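Local coordinates for protein glycosyl transferase family 8 (Streptococcus pneumoniae, PDB 5GVV) that transfers galactose from UDP-galactose to the terminal glucose of already glycosylated PsrP, the third step in O-glycosylation of this serine-rich repeat protein, at residues Ser251-Trp255 / Ser256-Asn260; Asn314-Leu317 / Ala318-Arg321; Glu378-Glu382 / Ile383-Gly387. All coordinates share one frame; numbering follows the deposited sequence.

How the contacts relate
The contacts follow one another along the chain. Contact 1 lies where helix 244-251 gives way to helix 255-263, packed against helices 17-30 and 45-57 of the GT-A-type nucleotide-sugar domain. Contacts 2 and 3 belong to a second, Rossmann-like unit built on a six-stranded parallel sheet: 314-321 leads toward one outermost strand, 325-328, and 378-387 runs into the other, 387-389. Centres are about 31 Å apart between contacts 1 and 2, about 29 Å between 2 and 3, and about 53 Å between 1 and 3. Contact 2 also touches strand 61-66, so it sits where the two units meet. Contacts 1 and 2 both reach the second subunit, whereas no other chain of the assembly touches contact 3.

Contact 1: residues Ser251-Trp255 / Ser256-Asn260; sequences SLMDW and SVILN
W255 and I258, one turn apart, cross at a slant on the buried side of helix 255-263. The W255 chi1 of -87° sets the indole beside its own backbone N, and W255 CE3 lies 3.8 Å from I258 CD1. The long, flexible side chain of selenomethionine M253 lies almost at right angles to V257 and I258: M253 CG is 4.0 Å from V257 CB, and the chain runs extended through chi1 and chi2 to M253 SE, 3.8 Å from I258 CG1, bending only beyond it, at CE. The arrangement is a helix start, with D254 at the N-cap position. Its carboxylate makes no capping bond in its own chain; OD2 and OD1 instead accept from the N-H groups of S256 and W255 of the second subunit, whose helix begins against this one. A short serine suits this interface, and S256 OG bonds to S256 OG of that subunit. In the first turn, V257 N makes only a weak bond to D254 O, whereas L259 N reaches W255 O at 2.9 Å with an N-H...O angle of 168°. Tryptophan can be buried here because E21 accepts its NE1 hydrogen, while the ring meets Y54 of helix 45-57.

Contact 2: residues Asn314-Leu317 / Ala318-Arg321; sequences NELL and ALTR
The backbone tightens from an alpha-helical bond, A318 N to N314 O at 2.8 Å, to three-residue steps in which L319 N binds L316 O at 3.1 Å and T320 N binds L317 O. This is a short helix, 314-317, running on as a 3-10 segment, 318-321, ahead of strand 325-328 at an edge of the Rossmann-like parallel sheet. The 3-10 donors stand above the planes of the carbonyls they use, unlike the T320 hydroxyl, which donates within the plane of the L317 carbonyl, OG1 to O 3.0 Å, at a C=O...OG1 angle of 159°. L317 O is thus held by two donors from one residue. Threonine suits the place because a chi1 of 56° turns OG1 back to the preceding turn, allowing a buried hydroxyl to be satisfied locally.

L316 and L319 lie side by side and point the same way, L316 CD2 3.9 Å from L319 CD1. These buried leucines form the apolar side of the turn; L316 packs on T284 and V289, and L319 on I292 of helix 292-298 and V325. L317 and T320 face a different neighbour, F238 of the second subunit.

R321 is long enough to fold back along the turn. Its NH1 gives a hydrogen to A318 O at 2.9 Å, the oxygen lying nearly in the guanidinium plane, while R321 N approaches that oxygen from the opposite face of its carbonyl. NH2 forms a salt bridge with D293, which further fixes the guanidinium group. A water completes the link to the first turn, donating to E315 O at 2.7 Å and accepting from R321 NH1 at 3.1 Å.

Contact 3: residues Glu378-Glu382 / Ile383-Gly387; sequences ENLSE and ISYEG
S384 N donates to S381 O at 2.9 Å, closing a tight 3-10 turn, and Y385 N follows with a bond to E382 O at 3.0 Å. The turn belongs to the connection between strands 369-372 and 387-389, delivering the chain to an outermost strand of the Rossmann-like parallel sheet. Both amides approach their acceptors from above the carbonyl planes, in keeping with the tight winding of a 3-10 turn.

Two serines suit this surface turn because their short hydroxyls can meet across it: S381 OG and S384 OG form a hydrogen bond of 3.1 Å. S381 takes a chi1 of 90°, which also sets its OG 3.6 Å from I383 CG1.

The buried member is Y385, whose ring has E382 O at its edge, close to the ring plane. With CG beside the backbone N, chi1 -67°, the ring turns back along the chain toward L380. Tyrosine fits here because its apolar ring packs against Y359 of helix 356-364 while its hydroxyl bonds to D348 and to the backbone N of S377. L380 and Y385 cross at about a right angle, and the leucine touches through a single methyl, CD2, which lies 3.8 Å from Y385 CZ and 3.5 Å from Y385 OH.

Contact 1: residues Ser251-Trp255 / Ser256-Asn260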
loop_
_atom_site.group_PDB
_atom_site.type_symbol
_atom_site.label_atom_id
_atom_site.label_comp_id
_atom_site.label_asym_id
_atom_site.label_seq_id
_atom_site.Cartn_x
_atom_site.Cartn_y
_atom_site.Cartn_z
ATOM N N SER A 251 -3.977 -4.517 9.324
ATOM C CA SER A 251 -3.127 -4.075 8.216
ATOM C C SER A 251 -1.815 -4.865 8.157
ATOM O O SER A 251 -1.336 -5.219 7.071
ATOM C CB SER A 251 -2.823 -2.580 8.332
ATOM O OG SER A 251 -1.927 -2.165 7.314
ATOM N N LEU A 252 -1.252 -5.149 9.330
ATOM C CA LEU A 252 0.040 -5.823 9.421
ATOM C C LEU A 252 -0.075 -7.343 9.502
ATOM O O LEU A 252 0.932 -8.046 9.670
ATOM C CB LEU A 252 0.813 -5.289 10.624
ATOM C CG LEU A 252 1.029 -3.781 10.570
ATOM C CD1 LEU A 252 1.520 -3.253 11.896
ATOM C CD2 LEU A 252 2.004 -3.423 9.460
HETATM N N MSE A 253 -1.297 -7.848 9.372
HETATM C CA MSE A 253 -1.541 -9.286 9.402
HETATM C C MSE A 253 -1.239 -9.891 8.035
HETATM O O MSE A 253 -1.747 -9.414 7.013
HETATM C CB MSE A 253 -2.993 -9.552 9.813
HETATM C CG MSE A 253 -3.352 -11.015 10.005
HETATM SE SE MSE A 253 -5.168 -11.214 10.688
HETATM C CE MSE A 253 -4.843 -10.691 12.531
ATOM N N ASP A 254 -0.382 -10.911 8.007
ATOM C CA ASP A 254 -0.110 -11.634 6.763
ATOM C C ASP A 254 -1.357 -12.403 6.346
ATOM O O ASP A 254 -2.141 -12.818 7.196
ATOM C CB ASP A 254 1.044 -12.622 6.953
ATOM C CG ASP A 254 2.411 -11.957 6.931
ATOM O OD1 ASP A 254 2.583 -10.930 6.239
ATOM O OD2 ASP A 254 3.327 -12.479 7.594
ATOM N N TRP A 255 -1.543 -12.601 5.045
ATOM C CA TRP A 255 -2.653 -13.411 4.564
ATOM C C TRP A 255 -2.472 -14.857 5.013
ATOM O O TRP A 255 -3.449 -15.588 5.209
ATOM C CB TRP A 255 -2.727 -13.341 3.041
ATOM C CG TRP A 255 -3.538 -12.183 2.535
ATOM C CD1 TRP A 255 -3.072 -11.013 2.000
ATOM C CD2 TRP A 255 -4.967 -12.092 2.523
ATOM N NE1 TRP A 255 -4.133 -10.200 1.656
ATOM C CE2 TRP A 255 -5.306 -10.843 1.965
ATOM C CE3 TRP A 255 -5.994 -12.951 2.926
ATOM C CZ2 TRP A 255 -6.636 -10.432 1.801
ATOM C CZ3 TRP A 255 -7.312 -12.545 2.764
ATOM C CH2 TRP A 255 -7.621 -11.294 2.208
ATOM N N SER A 256 -1.214 -15.258 5.184
ATOM C CA SER A 256 -0.881 -16.602 5.642
ATOM C C SER A 256 -1.475 -16.903 7.020
ATOM O O SER A 256 -1.933 -18.025 7.266
ATOM C CB SER A 256 0.633 -16.791 5.662
ATOM O OG SER A 256 1.245 -15.851 6.527
ATOM N N VAL A 257 -1.475 -15.909 7.912
ATOM C CA VAL A 257 -2.122 -16.056 9.217
ATOM C C VAL A 257 -3.608 -16.358 9.047
ATOM O O VAL A 257 -4.164 -17.238 9.715
ATOM C CB VAL A 257 -1.978 -14.784 10.077
ATOM C CG1 VAL A 257 -2.865 -14.873 11.325
ATOM C CG2 VAL A 257 -0.534 -14.560 10.467
ATOM N N ILE A 258 -4.250 -15.618 8.150
ATOM C CA ILE A 258 -5.684 -15.762 7.917
ATOM C C ILE A 258 -6.006 -17.137 7.337
ATOM O O ILE A 258 -6.924 -17.816 7.800
ATOM C CB ILE A 258 -6.208 -14.657 6.981
ATOM C CG1 ILE A 258 -5.958 -13.280 7.604
ATOM C CG2 ILE A 258 -7.696 -14.865 6.657
ATOM C CD1 ILE A 258 -6.218 -12.115 6.664
ATOM N N LEU A 259 -5.244 -17.541 6.323
ATOM C CA LEU A 259 -5.433 -18.842 5.689
ATOM C C LEU A 259 -5.142 -19.993 6.656
ATOM O O LEU A 259 -5.862 -20.992 6.670
ATOM C CB LEU A 259 -4.556 -18.952 4.440
ATOM C CG LEU A 259 -4.927 -18.000 3.303
ATOM C CD1 LEU A 259 -3.810 -17.926 2.277
ATOM C CD2 LEU A 259 -6.225 -18.433 2.645
ATOM N N ASN A 260 -4.101 -19.844 7.471
ATOM C CA ASN A 260 -3.738 -20.878 8.441
ATOM C C ASN A 260 -4.814 -21.158 9.498
ATOM O O ASN A 260 -4.985 -22.304 9.930
ATOM C CB ASN A 260 -2.417 -20.531 9.135
ATOM C CG ASN A 260 -2.098 -21.473 10.277
ATOM O OD1 ASN A 260 -2.479 -21.233 11.426
ATOM N ND2 ASN A 260 -1.407 -22.562 9.966
#

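Contact 2: residues Asn314-Leu317 / Ala318-Arg321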
loop_
_atom_site.group_PDB
_atom_site.type_symbol
_atom_site.label_atom_id
_atom_site.label_comp_id
_atom_site.label_asym_id
_atom_site.label_seq_id
_atom_site.Cartn_x
_atom_site.Cartn_y
_atom_site.Cartn_z
ATOM N N ASN A 314 -11.293 2.763 -24.219
ATOM C CA ASN A 314 -11.869 2.086 -23.063
ATOM C C ASN A 314 -12.198 0.623 -23.341
ATOM O O ASN A 314 -12.095 -0.216 -22.448
ATOM C CB ASN A 314 -13.124 2.816 -22.577
ATOM C CG ASN A 314 -12.809 4.109 -21.851
ATOM O OD1 ASN A 314 -11.674 4.345 -21.438
ATOM N ND2 ASN A 314 -13.822 4.955 -21.685
ATOM N N GLU A 315 -12.595 0.325 -24.577
ATOM C CA GLU A 315 -12.912 -1.042 -24.979
ATOM C C GLU A 315 -11.749 -1.997 -24.716
ATOM O O GLU A 315 -11.963 -3.146 -24.317
ATOM C CB GLU A 315 -13.305 -1.099 -26.463
ATOM C CG GLU A 315 -14.716 -0.603 -26.767
ATOM C CD GLU A 315 -14.816 0.913 -26.832
ATOM O OE1 GLU A 315 -13.766 1.589 -26.792
ATOM O OE2 GLU A 315 -15.951 1.428 -26.934
ATOM N N LEU A 316 -10.525 -1.519 -24.938
ATOM C CA LEU A 316 -9.331 -2.330 -24.726
ATOM C C LEU A 316 -8.858 -2.263 -23.273
ATOM O O LEU A 316 -8.402 -3.264 -22.720
ATOM C CB LEU A 316 -8.203 -1.900 -25.674
ATOM C CG LEU A 316 -8.437 -2.123 -27.169
ATOM C CD1 LEU A 316 -7.203 -1.753 -27.965
ATOM C CD2 LEU A 316 -8.819 -3.561 -27.449
ATOM N N LEU A 317 -8.961 -1.089 -22.654
ATOM C CA LEU A 317 -8.538 -0.943 -21.264
ATOM C C LEU A 317 -9.424 -1.778 -20.352
ATOM O O LEU A 317 -8.953 -2.332 -19.361
ATOM C CB LEU A 317 -8.546 0.526 -20.831
ATOM C CG LEU A 317 -7.555 1.446 -21.545
ATOM C CD1 LEU A 317 -7.640 2.869 -21.001
ATOM C CD2 LEU A 317 -6.141 0.920 -21.419
ATOM N N ALA A 318 -10.703 -1.891 -20.701
ATOM C CA ALA A 318 -11.643 -2.671 -19.900
ATOM C C ALA A 318 -11.312 -4.162 -19.908
ATOM O O ALA A 318 -11.852 -4.923 -19.107
ATOM C CB ALA A 318 -13.073 -2.441 -20.383
ATOM N N LEU A 319 -10.428 -4.583 -20.813
ATOM C CA LEU A 319 -10.007 -5.981 -20.873
ATOM C C LEU A 319 -9.243 -6.409 -19.614
ATOM O O LEU A 319 -9.000 -7.599 -19.414
ATOM C CB LEU A 319 -9.164 -6.243 -22.126
ATOM C CG LEU A 319 -9.837 -6.070 -23.489
ATOM C CD1 LEU A 319 -8.841 -6.261 -24.626
ATOM C CD2 LEU A 319 -11.013 -7.034 -23.638
ATOM N N THR A 320 -8.865 -5.444 -18.776
ATOM C CA THR A 320 -8.211 -5.732 -17.496
ATOM C C THR A 320 -9.101 -6.497 -16.510
ATOM O O THR A 320 -8.618 -7.000 -15.492
ATOM C CB THR A 320 -7.721 -4.443 -16.804
ATOM O OG1 THR A 320 -8.814 -3.527 -16.636
ATOM C CG2 THR A 320 -6.628 -3.779 -17.617
ATOM N N ARG A 321 -10.393 -6.592 -16.807
ATOM C CA ARG A 321 -11.308 -7.343 -15.953
ATOM C C ARG A 321 -11.070 -8.844 -16.096
ATOM O O ARG A 321 -11.500 -9.628 -15.242
ATOM C CB ARG A 321 -12.762 -7.001 -16.284
ATOM C CG ARG A 321 -13.272 -7.568 -17.610
ATOM C CD ARG A 321 -14.569 -6.894 -18.028
ATOM N NE ARG A 321 -15.169 -7.504 -19.217
ATOM C CZ ARG A 321 -14.802 -7.229 -20.466
ATOM N NH1 ARG A 321 -13.818 -6.369 -20.703
ATOM N NH2 ARG A 321 -15.414 -7.821 -21.488
HETATM O O HOH W 1 -13.949 -4.819 -23.423
#

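Contact 3: residues Glu378-Glu382 / Ile383-Gly387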
loop_
_atom_site.group_PDB
_atom_site.type_symbol
_atom_site.label_atom_id
_atom_site.label_comp_id
_atom_site.label_asym_id
_atom_site.label_seq_id
_atom_site.Cartn_x
_atom_site.Cartn_y
_atom_site.Cartn_z
ATOM N N GLU A 378 -4.867 -7.331 -46.501
ATOM C CA GLU A 378 -5.185 -7.228 -47.921
ATOM C C GLU A 378 -3.930 -7.474 -48.757
ATOM O O GLU A 378 -4.011 -7.849 -49.926
ATOM C CB GLU A 378 -5.754 -5.843 -48.249
ATOM C CG GLU A 378 -6.944 -5.414 -47.390
ATOM C CD GLU A 378 -7.581 -4.119 -47.876
ATOM O OE1 GLU A 378 -8.754 -3.857 -47.524
ATOM O OE2 GLU A 378 -6.908 -3.366 -48.615
ATOM N N ASN A 379 -2.769 -7.263 -48.144
ATOM C CA ASN A 379 -1.499 -7.365 -48.853
ATOM C C ASN A 379 -0.792 -8.703 -48.611
ATOM O O ASN A 379 0.368 -8.889 -48.983
ATOM C CB ASN A 379 -0.601 -6.183 -48.473
ATOM C CG ASN A 379 -1.341 -4.855 -48.516
ATOM O OD1 ASN A 379 -2.273 -4.677 -49.300
ATOM N ND2 ASN A 379 -0.933 -3.918 -47.665
ATOM N N LEU A 380 -1.512 -9.636 -47.993
ATOM C CA LEU A 380 -0.990 -10.971 -47.710
ATOM C C LEU A 380 -1.824 -12.003 -48.459
ATOM O O LEU A 380 -3.009 -11.772 -48.706
ATOM C CB LEU A 380 -1.054 -11.255 -46.206
ATOM C CG LEU A 380 0.214 -11.142 -45.355
ATOM C CD1 LEU A 380 0.953 -9.849 -45.620
ATOM C CD2 LEU A 380 -0.109 -11.268 -43.871
ATOM N N SER A 381 -1.216 -13.129 -48.833
ATOM C CA SER A 381 -1.977 -14.221 -49.448
ATOM C C SER A 381 -2.538 -15.131 -48.356
ATOM O O SER A 381 -1.939 -15.256 -47.288
ATOM C CB SER A 381 -1.115 -15.030 -50.418
ATOM O OG SER A 381 -0.463 -16.102 -49.760
ATOM N N GLU A 382 -3.688 -15.752 -48.622
ATOM C CA GLU A 382 -4.377 -16.590 -47.634
ATOM C C GLU A 382 -3.473 -17.623 -46.972
ATOM O O GLU A 382 -3.442 -17.740 -45.745
ATOM C CB GLU A 382 -5.558 -17.322 -48.272
ATOM C CG GLU A 382 -6.759 -16.455 -48.575
ATOM C CD GLU A 382 -7.997 -17.281 -48.856
ATOM O OE1 GLU A 382 -7.876 -18.335 -49.520
ATOM O OE2 GLU A 382 -9.088 -16.876 -48.406
ATOM N N ILE A 383 -2.734 -18.366 -47.789
ATOM C CA ILE A 383 -1.881 -19.438 -47.281
ATOM C C ILE A 383 -0.654 -18.924 -46.513
ATOM O O ILE A 383 0.161 -19.716 -46.029
ATOM C CB ILE A 383 -1.468 -20.417 -48.403
ATOM C CG1 ILE A 383 -0.802 -19.670 -49.560
ATOM C CG2 ILE A 383 -2.688 -21.184 -48.909
ATOM C CD1 ILE A 383 -0.522 -20.550 -50.769
ATOM N N SER A 384 -0.533 -17.605 -46.386
ATOM C CA SER A 384 0.496 -17.024 -45.529
ATOM C C SER A 384 0.084 -17.139 -44.063
ATOM O O SER A 384 0.916 -17.000 -43.164
ATOM C CB SER A 384 0.763 -15.563 -45.897
ATOM O OG SER A 384 1.180 -15.445 -47.245
ATOM N N TYR A 385 -1.205 -17.387 -43.838
ATOM C CA TYR A 385 -1.731 -17.693 -42.510
ATOM C C TYR A 385 -1.832 -19.205 -42.328
ATOM O O TYR A 385 -2.054 -19.937 -43.296
ATOM C CB TYR A 385 -3.124 -17.073 -42.334
ATOM C CG TYR A 385 -3.125 -15.562 -42.299
ATOM C CD1 TYR A 385 -3.390 -14.814 -43.442
ATOM C CD2 TYR A 385 -2.854 -14.880 -41.118
ATOM C CE1 TYR A 385 -3.388 -13.429 -43.408
ATOM C CE2 TYR A 385 -2.846 -13.499 -41.075
ATOM C CZ TYR A 385 -3.118 -12.781 -42.216
ATOM O OH TYR A 385 -3.111 -11.402 -42.164
ATOM N N GLU A 386 -1.673 -19.676 -41.094
ATOM C CA GLU A 386 -1.902 -21.086 -40.794
ATOM C C GLU A 386 -3.395 -21.405 -40.851
ATOM O O GLU A 386 -3.791 -22.562 -41.012
ATOM C CB GLU A 386 -1.355 -21.449 -39.413
ATOM C CG GLU A 386 0.009 -22.141 -39.415
ATOM C CD GLU A 386 1.167 -21.168 -39.511
ATOM O OE1 GLU A 386 2.328 -21.612 -39.363
ATOM O OE2 GLU A 386 0.922 -19.961 -39.729
ATOM N N GLY A 387 -4.222 -20.370 -40.720
ATOM C CA GLY A 387 -5.663 -20.540 -40.755
ATOM C C GLY A 387 -6.409 -19.218 -40.750
ATOM O O GLY A 387 -5.989 -18.268 -40.089
#